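Rhizobiales Sp. Pch2 (Marine metagenome, PDB 6PB3) is a Trip13-like AAA+ ATPase that probably remodels HORMA domain proteins and so regulates cGAS-like enzymes in immunity against bacteriophages. Local coordinates at residues M42-V47 and D96-R101; L90-G95 and I154-E159; A130-T135 and A197-C202. One frame throughout, in Å; residues are numbered along the deposited sequence.

All three contacts belong to the core of the ATPase domain around its central, mostly parallel sheet. Contact 1 joins helices 33-47 and 95-102. Contact 2 seats helix 87-93 on strand 151-157, and contact 3 sets helix 124-141 against strand 197-203. The centres of contacts 1 and 2 lie about 12 Å apart, those of contacts 2 and 3 about 10 Å, and those of contacts 1 and 3 about 16 Å. Along the chain, contact 1 closes before contact 3 opens, while contact 2 alternates with both. Contacts 1 and 2 share one face, where L43 meets I94, A198 and I200. Contact 3 lies on the opposite face, joined to them through neighbouring strands 197-203 and 151-157.

Contact 1: residues M42-V47 and D96-R101; sequences MLAVLV and DDVARR
The helix layer over the ATPase sheet holds this contact, in which L43 and A44 of helix 33-47 meet V98 and R101 of helix 95-102. The short axes pass 9.7 Å apart at a crossing angle of -59°. L43 reaches V98 with one branch: its CD1 lies 3.7 Å from V98 CG2. The same V98 methyl also lies 3.9 Å from L43 CB, and the two side chains cross at about a right angle. The V98 chi1 of -179° sets CG1 anti to the backbone N and splits the work. CG2 goes to L43, and CG1 turns to A44, 4.4 Å from its CB. The CA atoms of A44 and V98 are the nearest pair, 6.1 Å apart.

In this AAA+ fold, helix 95-102 follows soon after helix 87-93, and L43 also rests on I77, A198 and I200 of the sheet. A44 also packs on Y284 of the second subunit. R101 lays its aliphatic part alongside A44, with CD 4.1 Å from A44 CB. Its chain bends at chi3, and its guanidinium serves both helices. R101 NH2 reaches D97 OD1 of its own helix in a salt bridge at 3.1 Å, weak as a hydrogen bond. R101 NE bonds S40 OG of helix 33-47, and the same hydroxyl also bonds D97 OD1.

Contact 2: residues L90-G95 and I154-E159; sequences LAETIG and ILLVDE
Apolar contacts come first, and L156 of strand 151-157 makes most of them with A91 and E92 of helix 87-93. Both its methyls touch A91, and CD2 also meets E92. L156 CD1 lies 3.8 Å from A91 CB, and CD2 lies 4.0 Å from the same atom. CD2 approaches the aliphatic part of E92, 3.8 Å from E92 CG. L156 CG is anti to the backbone N, at a chi1 of 177°, and the forked end thus spans two consecutive residues of the helix. The CB of E92 leads away from the strand, yet its CG still meets L156 CD2, and the two side chains cross at about a right angle. Further down, G95 comes close by its backbone: its CA lies 4.4 Å from I154 CD1.

Polar interactions go to outside residues. E92 O takes a hydrogen bond from Y17 OH, and E92 OE1 forms a long, weak ion pair with R25.

The probable Walker A P-loop leads into helix 87-93, with K87 and T88 in its first turn. The side chain of E92 touches residues of that loop. Four apolar strand residues, I154-V157, followed by D158 and E159 in the loop, are consistent with a Walker B motif. I200 of the adjacent strand also touches A91, I154 and L156. No hydrogen bond joins the two segments, so they are held by van der Waals contact of methyl and methylene groups and the G95 CA, while the E92 carboxylate is directed elsewhere.

Contact 3: residues A130-T135 and A197-C202; sequences AAFEHT and AAVIMC
F132 and T135, one turn apart on helix 124-141, face V199 and A197, two residues apart on strand 197-203. Each helix residue has one partner. F132 CE1 lies 4.0 Å from V199 CG2, and T135 CG2 lies 4.1 Å from A197 CB.

The CB of F132 does not point at the strand, but the end of the ring comes nearer. At a chi1 of -86° the ring stands out from the helix, across its axis, and its CE1 corner meets the valine. The methyl approaches the ring obliquely, and the two side chains cross at about a right angle. V199 offers CG2, the branch beside its backbone N, while CG1 is anti to that N.

T135 is sorted by its chi1 of -54°. CG2 is anti to the backbone N and reaches A197. OG1 sits beside the N and turns back to the helix. There T135 OG1 gives a short hydrogen bond of 2.6 Å to A131 O, from above the carbonyl plane. T135 N also bonds A131 O, at 2.9 Å, and comes from the opposite face. One carbonyl thus holds both donors. The hydroxyl is satisfied inside the helix, and the methyl is the part that faces the sheet.

Helix 124-141 links the parallel neighbours 105-111 and 151-157, a beta-alpha-beta connection. T135 also packs on L109, V153 and L155 of those two strands. Helix 179-192 lies beside it: F183 meets the F132 ring with planes at about 60°, and L190 touches F132, A197 and V199. On the other face of the sheet, A198 packs on L43 of helix 33-47.

Contact 1: residues M42-V47 and D96-R101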
HETATM    1  N   MSE A  42     -34.462 -17.462  -4.658  1.00 55.97           N
HETATM    2  CA  MSE A  42     -34.562 -16.186  -3.927  1.00 50.25           C
HETATM    3  C   MSE A  42     -35.400 -15.182  -4.716  1.00 61.88           C
HETATM    4  O   MSE A  42     -36.264 -14.486  -4.161  1.00 49.64           O
HETATM    5  CB  MSE A  42     -33.171 -15.598  -3.639  1.00 49.41           C
HETATM    6  CG  MSE A  42     -33.179 -14.346  -2.755  1.00 54.72           C
HETATM    7 SE   MSE A  42     -33.974 -14.623  -0.969  0.68 67.00          SE
HETATM    8  CE  MSE A  42     -35.663 -13.884  -1.222  1.00 69.10           C
ATOM      9  N   LEU A  43     -35.124 -15.117  -6.020  1.00 52.08           N
ATOM     10  CA  LEU A  43     -35.930 -14.297  -6.916  1.00 48.21           C
ATOM     11  C   LEU A  43     -37.402 -14.702  -6.862  1.00 55.25           C
ATOM     12  O   LEU A  43     -38.290 -13.840  -6.824  1.00 53.16           O
ATOM     13  CB  LEU A  43     -35.383 -14.396  -8.346  1.00 48.57           C
ATOM     14  CG  LEU A  43     -34.089 -13.649  -8.722  1.00 55.07           C
ATOM     15  CD1 LEU A  43     -33.469 -14.217 -10.006  1.00 51.70           C
ATOM     16  CD2 LEU A  43     -34.344 -12.124  -8.879  1.00 46.87           C
ATOM     17  N   ALA A  44     -37.689 -16.008  -6.864  1.00 56.07           N
ATOM     18  CA  ALA A  44     -39.086 -16.435  -6.792  1.00 45.14           C
ATOM     19  C   ALA A  44     -39.736 -15.953  -5.497  1.00 61.06           C
ATOM     20  O   ALA A  44     -40.887 -15.492  -5.487  1.00 52.40           O
ATOM     21  CB  ALA A  44     -39.175 -17.963  -6.910  1.00 48.37           C
ATOM     22  N   VAL A  45     -39.003 -16.053  -4.389  1.00 51.88           N
ATOM     23  CA  VAL A  45     -39.516 -15.590  -3.108  1.00 60.44           C
ATOM     24  C   VAL A  45     -39.759 -14.084  -3.127  1.00 58.96           C
ATOM     25  O   VAL A  45     -40.774 -13.601  -2.610  1.00 55.44           O
ATOM     26  CB  VAL A  45     -38.530 -15.997  -2.002  1.00 64.33           C
ATOM     27  CG1 VAL A  45     -38.919 -15.372  -0.671  1.00 75.26           C
ATOM     28  CG2 VAL A  45     -38.457 -17.521  -1.923  1.00 53.49           C
ATOM     29  N   LEU A  46     -38.839 -13.317  -3.722  1.00 51.47           N
ATOM     30  CA  LEU A  46     -38.968 -11.862  -3.711  1.00 58.78           C
ATOM     31  C   LEU A  46     -40.183 -11.397  -4.499  1.00 69.56           C
ATOM     32  O   LEU A  46     -40.818 -10.400  -4.139  1.00 61.05           O
ATOM     33  CB  LEU A  46     -37.704 -11.217  -4.270  1.00 52.45           C
ATOM     34  CG  LEU A  46     -36.457 -11.327  -3.399  1.00 48.47           C
ATOM     35  CD1 LEU A  46     -35.290 -10.603  -4.067  1.00 46.62           C
ATOM     36  CD2 LEU A  46     -36.738 -10.777  -1.993  1.00 48.44           C
ATOM     37  N   VAL A  47     -40.513 -12.089  -5.586  1.00 66.70           N
ATOM     38  CA  VAL A  47     -41.667 -11.680  -6.380  1.00 67.80           C
ATOM     39  C   VAL A  47     -42.954 -12.317  -5.890  1.00 58.79           C
ATOM     40  O   VAL A  47     -44.029 -11.738  -6.055  1.00 68.83           O
ATOM     41  CB  VAL A  47     -41.447 -11.999  -7.866  1.00 78.72           C
ATOM     42  CG1 VAL A  47     -40.204 -11.301  -8.359  1.00 66.06           C
ATOM     43  CG2 VAL A  47     -41.371 -13.499  -8.086  1.00 78.42           C
ATOM     44  N   ASP A  96     -35.147 -17.390 -16.937  1.00 58.20           N
ATOM     45  CA  ASP A  96     -35.808 -18.539 -17.534  1.00 61.53           C
ATOM     46  C   ASP A  96     -36.111 -19.591 -16.486  1.00 68.38           C
ATOM     47  O   ASP A  96     -37.174 -20.221 -16.514  1.00 68.34           O
ATOM     48  CB  ASP A  96     -34.931 -19.133 -18.630  1.00 59.09           C
ATOM     49  CG  ASP A  96     -35.665 -20.153 -19.451  1.00 55.20           C
ATOM     50  OD1 ASP A  96     -36.359 -19.738 -20.401  1.00 63.31           O
ATOM     51  OD2 ASP A  96     -35.564 -21.360 -19.143  1.00 66.49           O
ATOM     52  N   ASP A  97     -35.165 -19.818 -15.575  1.00 60.92           N
ATOM     53  CA  ASP A  97     -35.398 -20.730 -14.463  1.00 59.44           C
ATOM     54  C   ASP A  97     -36.516 -20.228 -13.549  1.00 56.26           C
ATOM     55  O   ASP A  97     -37.365 -21.014 -13.112  1.00 61.71           O
ATOM     56  CB  ASP A  97     -34.103 -20.900 -13.678  1.00 71.07           C
ATOM     57  CG  ASP A  97     -33.995 -22.250 -13.029  1.00 90.37           C
ATOM     58  OD1 ASP A  97     -34.832 -22.551 -12.149  1.00 95.07           O
ATOM     59  OD2 ASP A  97     -33.084 -23.015 -13.416  1.00 93.62           O
ATOM     60  N   VAL A  98     -36.523 -18.931 -13.224  1.00 56.10           N
ATOM     61  CA  VAL A  98     -37.555 -18.406 -12.334  1.00 56.58           C
ATOM     62  C   VAL A  98     -38.918 -18.524 -12.993  1.00 69.84           C
ATOM     63  O   VAL A  98     -39.918 -18.838 -12.337  1.00 67.92           O
ATOM     64  CB  VAL A  98     -37.266 -16.946 -11.951  1.00 50.95           C
ATOM     65  CG1 VAL A  98     -38.353 -16.441 -10.999  1.00 57.96           C
ATOM     66  CG2 VAL A  98     -35.843 -16.782 -11.350  1.00 41.31           C
ATOM     67  N   ALA A  99     -38.976 -18.248 -14.299  1.00 61.64           N
ATOM     68  CA  ALA A  99     -40.222 -18.353 -15.042  1.00 60.37           C
ATOM     69  C   ALA A  99     -40.759 -19.771 -14.990  1.00 66.51           C
ATOM     70  O   ALA A  99     -41.966 -19.983 -14.816  1.00 68.29           O
ATOM     71  CB  ALA A  99     -39.998 -17.919 -16.486  1.00 61.87           C
ATOM     72  N   ARG A 100     -39.871 -20.757 -15.127  1.00 65.08           N
ATOM     73  CA  ARG A 100     -40.280 -22.153 -15.025  1.00 62.85           C
ATOM     74  C   ARG A 100     -40.750 -22.483 -13.611  1.00 72.01           C
ATOM     75  O   ARG A 100     -41.806 -23.092 -13.427  1.00 67.98           O
ATOM     76  CB  ARG A 100     -39.118 -23.057 -15.439  1.00 58.73           C
ATOM     77  CG  ARG A 100     -38.990 -23.251 -16.951  1.00 81.40           C
ATOM     78  CD  ARG A 100     -37.547 -23.455 -17.360  1.00 77.14           C
ATOM     79  NE  ARG A 100     -36.975 -24.679 -16.815  1.00 83.91           N
ATOM     80  CZ  ARG A 100     -36.498 -25.661 -17.570  1.00110.71           C
ATOM     81  NH1 ARG A 100     -36.532 -25.544 -18.890  1.00116.80           N
ATOM     82  NH2 ARG A 100     -35.983 -26.749 -17.016  1.00117.75           N
ATOM     83  N   ARG A 101     -39.986 -22.053 -12.600  1.00 70.57           N
ATOM     84  CA  ARG A 101     -40.264 -22.416 -11.210  1.00 70.53           C
ATOM     85  C   ARG A 101     -41.602 -21.858 -10.735  1.00 61.12           C
ATOM     86  O   ARG A 101     -42.368 -22.555 -10.061  1.00 66.08           O
ATOM     87  CB  ARG A 101     -39.118 -21.917 -10.322  1.00 75.49           C
ATOM     88  CG  ARG A 101     -39.198 -22.285  -8.850  1.00 86.11           C
ATOM     89  CD  ARG A 101     -37.982 -21.759  -8.083  1.00 78.28           C
ATOM     90  NE  ARG A 101     -36.703 -22.099  -8.722  1.00 64.40           N
ATOM     91  CZ  ARG A 101     -36.056 -23.247  -8.528  1.00 62.53           C
ATOM     92  NH1 ARG A 101     -36.570 -24.196  -7.739  1.00 62.37           N
ATOM     93  NH2 ARG A 101     -34.907 -23.474  -9.153  1.00 57.81           N
TER

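Contact 2: residues L90-G95 and I154-E159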
ATOM      1  N   LEU A  90     -24.974 -15.775 -15.751  1.00 51.17           N
ATOM      2  CA  LEU A  90     -26.027 -16.331 -14.904  1.00 53.22           C
ATOM      3  C   LEU A  90     -27.150 -15.321 -14.688  1.00 45.60           C
ATOM      4  O   LEU A  90     -28.333 -15.654 -14.823  1.00 49.28           O
ATOM      5  CB  LEU A  90     -25.435 -16.781 -13.568  1.00 51.55           C
ATOM      6  CG  LEU A  90     -26.433 -17.373 -12.576  1.00 57.34           C
ATOM      7  CD1 LEU A  90     -27.048 -18.664 -13.150  1.00 50.41           C
ATOM      8  CD2 LEU A  90     -25.767 -17.650 -11.255  1.00 53.65           C
ATOM      9  N   ALA A  91     -26.802 -14.072 -14.376  1.00 51.40           N
ATOM     10  CA  ALA A  91     -27.835 -13.083 -14.103  1.00 52.03           C
ATOM     11  C   ALA A  91     -28.683 -12.800 -15.334  1.00 54.96           C
ATOM     12  O   ALA A  91     -29.870 -12.487 -15.204  1.00 49.74           O
ATOM     13  CB  ALA A  91     -27.199 -11.790 -13.578  1.00 53.46           C
ATOM     14  N   GLU A  92     -28.090 -12.876 -16.528  1.00 51.14           N
ATOM     15  CA  GLU A  92     -28.815 -12.579 -17.757  1.00 50.75           C
ATOM     16  C   GLU A  92     -29.701 -13.717 -18.218  1.00 58.88           C
ATOM     17  O   GLU A  92     -30.522 -13.510 -19.115  1.00 61.29           O
ATOM     18  CB  GLU A  92     -27.844 -12.244 -18.886  1.00 51.46           C
ATOM     19  CG  GLU A  92     -27.116 -10.918 -18.728  1.00 55.75           C
ATOM     20  CD  GLU A  92     -26.172 -10.674 -19.893  1.00 68.53           C
ATOM     21  OE1 GLU A  92     -25.907 -11.637 -20.645  1.00 65.54           O
ATOM     22  OE2 GLU A  92     -25.695  -9.530 -20.063  1.00 69.33           O
ATOM     23  N   THR A  93     -29.545 -14.915 -17.663  1.00 52.13           N
ATOM     24  CA  THR A  93     -30.335 -16.047 -18.124  1.00 61.29           C
ATOM     25  C   THR A  93     -31.201 -16.688 -17.049  1.00 52.82           C
ATOM     26  O   THR A  93     -32.140 -17.415 -17.397  1.00 54.30           O
ATOM     27  CB  THR A  93     -29.421 -17.122 -18.730  1.00 54.65           C
ATOM     28  OG1 THR A  93     -28.446 -17.532 -17.760  1.00 50.12           O
ATOM     29  CG2 THR A  93     -28.715 -16.566 -19.953  1.00 59.76           C
ATOM     30  N   ILE A  94     -30.931 -16.419 -15.767  1.00 52.80           N
ATOM     31  CA  ILE A  94     -31.598 -17.100 -14.661  1.00 54.92           C
ATOM     32  C   ILE A  94     -33.101 -16.873 -14.664  1.00 54.45           C
ATOM     33  O   ILE A  94     -33.846 -17.669 -14.078  1.00 50.31           O
ATOM     34  CB  ILE A  94     -30.970 -16.642 -13.325  1.00 48.59           C
ATOM     35  CG1 ILE A  94     -31.311 -17.607 -12.191  1.00 43.40           C
ATOM     36  CG2 ILE A  94     -31.387 -15.208 -12.981  1.00 46.18           C
ATOM     37  CD1 ILE A  94     -30.936 -19.048 -12.510  1.00 49.52           C
ATOM     38  N   GLY A  95     -33.570 -15.809 -15.317  1.00 45.98           N
ATOM     39  CA  GLY A  95     -34.990 -15.527 -15.373  1.00 49.57           C
ATOM     40  C   GLY A  95     -35.791 -16.608 -16.067  1.00 65.50           C
ATOM     41  O   GLY A  95     -36.990 -16.749 -15.801  1.00 58.38           O
ATOM     42  N   ILE A 154     -37.401  -8.014 -13.528  1.00 62.29           N
ATOM     43  CA  ILE A 154     -36.069  -8.068 -12.938  1.00 49.29           C
ATOM     44  C   ILE A 154     -35.262  -6.907 -13.490  1.00 53.51           C
ATOM     45  O   ILE A 154     -35.144  -6.742 -14.712  1.00 57.09           O
ATOM     46  CB  ILE A 154     -35.357  -9.394 -13.221  1.00 55.50           C
ATOM     47  CG1 ILE A 154     -36.155 -10.558 -12.634  1.00 58.52           C
ATOM     48  CG2 ILE A 154     -33.952  -9.345 -12.614  1.00 56.88           C
ATOM     49  CD1 ILE A 154     -35.593 -11.923 -13.010  1.00 62.99           C
ATOM     50  N   LEU A 155     -34.714  -6.100 -12.598  1.00 49.89           N
ATOM     51  CA  LEU A 155     -33.782  -5.058 -12.984  1.00 51.51           C
ATOM     52  C   LEU A 155     -32.371  -5.604 -12.768  1.00 55.02           C
ATOM     53  O   LEU A 155     -32.053  -6.103 -11.684  1.00 55.55           O
ATOM     54  CB  LEU A 155     -34.042  -3.793 -12.167  1.00 49.82           C
ATOM     55  CG  LEU A 155     -33.183  -2.567 -12.460  1.00 65.22           C
ATOM     56  CD1 LEU A 155     -33.426  -2.035 -13.868  1.00 63.42           C
ATOM     57  CD2 LEU A 155     -33.486  -1.494 -11.424  1.00 77.63           C
ATOM     58  N   LEU A 156     -31.539  -5.540 -13.799  1.00 51.10           N
ATOM     59  CA  LEU A 156     -30.166  -6.028 -13.721  1.00 58.57           C
ATOM     60  C   LEU A 156     -29.193  -4.859 -13.808  1.00 64.41           C
ATOM     61  O   LEU A 156     -29.298  -4.030 -14.720  1.00 62.55           O
ATOM     62  CB  LEU A 156     -29.896  -7.045 -14.838  1.00 56.79           C
ATOM     63  CG  LEU A 156     -28.490  -7.632 -14.990  1.00 70.36           C
ATOM     64  CD1 LEU A 156     -27.841  -8.006 -13.651  1.00 65.57           C
ATOM     65  CD2 LEU A 156     -28.538  -8.859 -15.926  1.00 72.33           C
ATOM     66  N   VAL A 157     -28.238  -4.821 -12.878  1.00 57.97           N
ATOM     67  CA  VAL A 157     -27.230  -3.767 -12.776  1.00 66.81           C
ATOM     68  C   VAL A 157     -25.838  -4.396 -12.853  1.00 82.25           C
ATOM     69  O   VAL A 157     -25.455  -5.176 -11.970  1.00 74.13           O
ATOM     70  CB  VAL A 157     -27.378  -2.969 -11.472  1.00 70.78           C
ATOM     71  CG1 VAL A 157     -26.498  -1.745 -11.514  1.00 71.69           C
ATOM     72  CG2 VAL A 157     -28.831  -2.590 -11.223  1.00 64.82           C
ATOM     73  N   ASP A 158     -25.063  -4.013 -13.877  1.00 89.13           N
ATOM     74  CA  ASP A 158     -23.742  -4.585 -14.143  1.00 89.45           C
ATOM     75  C   ASP A 158     -22.604  -3.842 -13.449  1.00101.83           C
ATOM     76  O   ASP A 158     -21.483  -4.366 -13.399  1.00102.26           O
ATOM     77  CB  ASP A 158     -23.475  -4.616 -15.653  1.00 93.41           C
ATOM     78  N   GLU A 159     -22.866  -2.640 -12.939  1.00107.44           N
ATOM     79  CA  GLU A 159     -21.977  -1.855 -12.096  1.00115.20           C
ATOM     80  C   GLU A 159     -22.294  -2.136 -10.632  1.00116.68           C
ATOM     81  O   GLU A 159     -23.390  -2.591 -10.312  1.00123.82           O
ATOM     82  CB  GLU A 159     -22.153  -0.363 -12.403  1.00122.13           C
ATOM     83  CG  GLU A 159     -21.608   0.026 -13.742  1.00129.20           C
ATOM     84  CD  GLU A 159     -20.168  -0.369 -13.872  1.00135.71           C
ATOM     85  OE1 GLU A 159     -19.389  -0.089 -12.935  1.00136.98           O
ATOM     86  OE2 GLU A 159     -19.820  -0.979 -14.901  1.00142.24           O
TER

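Contact 3: residues A130-T135 and A197-C202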
ATOM      1  N   ALA A 130     -34.696   6.890 -13.346  1.00 81.70           N
ATOM      2  CA  ALA A 130     -35.550   6.510 -14.465  1.00 81.25           C
ATOM      3  C   ALA A 130     -35.764   5.008 -14.493  1.00 67.94           C
ATOM      4  O   ALA A 130     -36.901   4.537 -14.588  1.00 80.40           O
ATOM      5  CB  ALA A 130     -34.943   6.990 -15.783  1.00 86.19           C
ATOM      6  N   ALA A 131     -34.678   4.239 -14.383  1.00 64.47           N
ATOM      7  CA  ALA A 131     -34.785   2.785 -14.392  1.00 70.69           C
ATOM      8  C   ALA A 131     -35.738   2.297 -13.309  1.00 84.14           C
ATOM      9  O   ALA A 131     -36.582   1.425 -13.552  1.00 79.72           O
ATOM     10  CB  ALA A 131     -33.401   2.161 -14.212  1.00 73.88           C
ATOM     11  N   PHE A 132     -35.631   2.867 -12.104  1.00 78.56           N
ATOM     12  CA  PHE A 132     -36.501   2.422 -11.022  1.00 78.86           C
ATOM     13  C   PHE A 132     -37.934   2.877 -11.243  1.00 75.01           C
ATOM     14  O   PHE A 132     -38.875   2.135 -10.942  1.00 66.94           O
ATOM     15  CB  PHE A 132     -35.983   2.914  -9.676  1.00 70.23           C
ATOM     16  CG  PHE A 132     -34.971   1.999  -9.064  1.00 65.62           C
ATOM     17  CD1 PHE A 132     -35.353   0.765  -8.567  1.00 57.45           C
ATOM     18  CD2 PHE A 132     -33.639   2.356  -9.011  1.00 70.19           C
ATOM     19  CE1 PHE A 132     -34.427  -0.075  -7.998  1.00 57.50           C
ATOM     20  CE2 PHE A 132     -32.708   1.512  -8.452  1.00 63.90           C
ATOM     21  CZ  PHE A 132     -33.098   0.299  -7.949  1.00 63.03           C
ATOM     22  N   GLU A 133     -38.125   4.084 -11.774  1.00 66.86           N
ATOM     23  CA  GLU A 133     -39.479   4.532 -12.063  1.00 73.61           C
ATOM     24  C   GLU A 133     -40.140   3.639 -13.109  1.00 87.53           C
ATOM     25  O   GLU A 133     -41.305   3.249 -12.967  1.00 79.00           O
ATOM     26  CB  GLU A 133     -39.473   5.981 -12.535  1.00 78.62           C
ATOM     27  CG  GLU A 133     -40.878   6.497 -12.815  1.00 86.82           C
ATOM     28  CD  GLU A 133     -41.768   6.446 -11.586  1.00 98.15           C
ATOM     29  OE1 GLU A 133     -41.248   6.622 -10.465  1.00100.61           O
ATOM     30  OE2 GLU A 133     -42.987   6.234 -11.739  1.00104.66           O
ATOM     31  N   HIS A 134     -39.405   3.308 -14.172  1.00 87.99           N
ATOM     32  CA  HIS A 134     -39.937   2.396 -15.177  1.00 83.54           C
ATOM     33  C   HIS A 134     -40.241   1.036 -14.563  1.00 77.96           C
ATOM     34  O   HIS A 134     -41.312   0.463 -14.802  1.00 72.38           O
ATOM     35  CB  HIS A 134     -38.947   2.263 -16.335  1.00 81.81           C
ATOM     36  CG  HIS A 134     -39.453   1.440 -17.482  1.00 98.30           C
ATOM     37  ND1 HIS A 134     -38.922   0.209 -17.803  1.00 93.13           N
ATOM     38  CD2 HIS A 134     -40.435   1.674 -18.388  1.00 99.63           C
ATOM     39  CE1 HIS A 134     -39.553  -0.282 -18.855  1.00 94.65           C
ATOM     40  NE2 HIS A 134     -40.476   0.587 -19.229  1.00 99.04           N
ATOM     41  N   THR A 135     -39.321   0.520 -13.746  1.00 74.99           N
ATOM     42  CA  THR A 135     -39.523  -0.789 -13.138  1.00 66.84           C
ATOM     43  C   THR A 135     -40.786  -0.812 -12.286  1.00 83.57           C
ATOM     44  O   THR A 135     -41.578  -1.761 -12.364  1.00 85.54           O
ATOM     45  CB  THR A 135     -38.302  -1.163 -12.305  1.00 64.03           C
ATOM     46  OG1 THR A 135     -37.130  -1.074 -13.122  1.00 75.91           O
ATOM     47  CG2 THR A 135     -38.432  -2.576 -11.773  1.00 68.60           C
ATOM     48  N   ALA A 197     -41.227  -7.310  -8.338  1.00 56.07           N
ATOM     49  CA  ALA A 197     -40.004  -6.791  -8.942  1.00 52.89           C
ATOM     50  C   ALA A 197     -38.814  -7.072  -8.029  1.00 53.30           C
ATOM     51  O   ALA A 197     -38.947  -7.031  -6.799  1.00 60.20           O
ATOM     52  CB  ALA A 197     -40.121  -5.285  -9.206  1.00 56.17           C
ATOM     53  N   ALA A 198     -37.658  -7.353  -8.640  1.00 47.81           N
ATOM     54  CA  ALA A 198     -36.409  -7.614  -7.925  1.00 48.65           C
ATOM     55  C   ALA A 198     -35.230  -7.019  -8.688  1.00 57.16           C
ATOM     56  O   ALA A 198     -35.309  -6.756  -9.891  1.00 54.47           O
ATOM     57  CB  ALA A 198     -36.170  -9.115  -7.733  1.00 45.89           C
ATOM     58  N   VAL A 199     -34.117  -6.841  -7.975  1.00 51.15           N
ATOM     59  CA  VAL A 199     -32.901  -6.272  -8.538  1.00 46.57           C
ATOM     60  C   VAL A 199     -31.773  -7.274  -8.357  1.00 60.88           C
ATOM     61  O   VAL A 199     -31.584  -7.812  -7.260  1.00 52.09           O
ATOM     62  CB  VAL A 199     -32.517  -4.928  -7.880  1.00 50.79           C
ATOM     63  CG1 VAL A 199     -31.340  -4.283  -8.644  1.00 50.31           C
ATOM     64  CG2 VAL A 199     -33.707  -3.989  -7.797  1.00 54.13           C
ATOM     65  N   ILE A 200     -31.024  -7.514  -9.425  1.00 48.26           N
ATOM     66  CA  ILE A 200     -29.801  -8.299  -9.374  1.00 46.54           C
ATOM     67  C   ILE A 200     -28.649  -7.354  -9.638  1.00 48.31           C
ATOM     68  O   ILE A 200     -28.647  -6.619 -10.637  1.00 53.40           O
ATOM     69  CB  ILE A 200     -29.791  -9.438 -10.411  1.00 49.64           C
ATOM     70  CG1 ILE A 200     -30.967 -10.389 -10.179  1.00 55.38           C
ATOM     71  CG2 ILE A 200     -28.422 -10.155 -10.384  1.00 46.00           C
ATOM     72  CD1 ILE A 200     -31.172 -11.412 -11.288  1.00 55.22           C
HETATM   73  N   MSE A 201     -27.655  -7.391  -8.780  1.00 55.37           N
HETATM   74  CA  MSE A 201     -26.478  -6.643  -9.153  1.00 54.72           C
HETATM   75  C   MSE A 201     -25.221  -7.462  -8.975  1.00 50.25           C
HETATM   76  O   MSE A 201     -25.077  -8.226  -8.025  1.00 61.41           O
HETATM   77  CB  MSE A 201     -26.422  -5.346  -8.379  1.00 55.83           C
HETATM   78  CG  MSE A 201     -26.190  -5.461  -6.926  1.00 75.23           C
HETATM   79 SE   MSE A 201     -25.595  -3.672  -6.511  0.85109.22          SE
HETATM   80  CE  MSE A 201     -24.072  -3.665  -7.669  1.00 87.65           C
ATOM     81  N   CYS A 202     -24.308  -7.297  -9.921  1.00 57.98           N
ATOM     82  CA  CYS A 202     -23.064  -8.044  -9.954  1.00 49.24           C
ATOM     83  C   CYS A 202     -21.922  -7.116  -9.578  1.00 57.51           C
ATOM     84  O   CYS A 202     -21.903  -5.949  -9.978  1.00 62.33           O
ATOM     85  CB  CYS A 202     -22.814  -8.657 -11.355  1.00 51.73           C
ATOM     86  SG  CYS A 202     -24.160  -9.730 -11.912  1.00 66.20           S
TER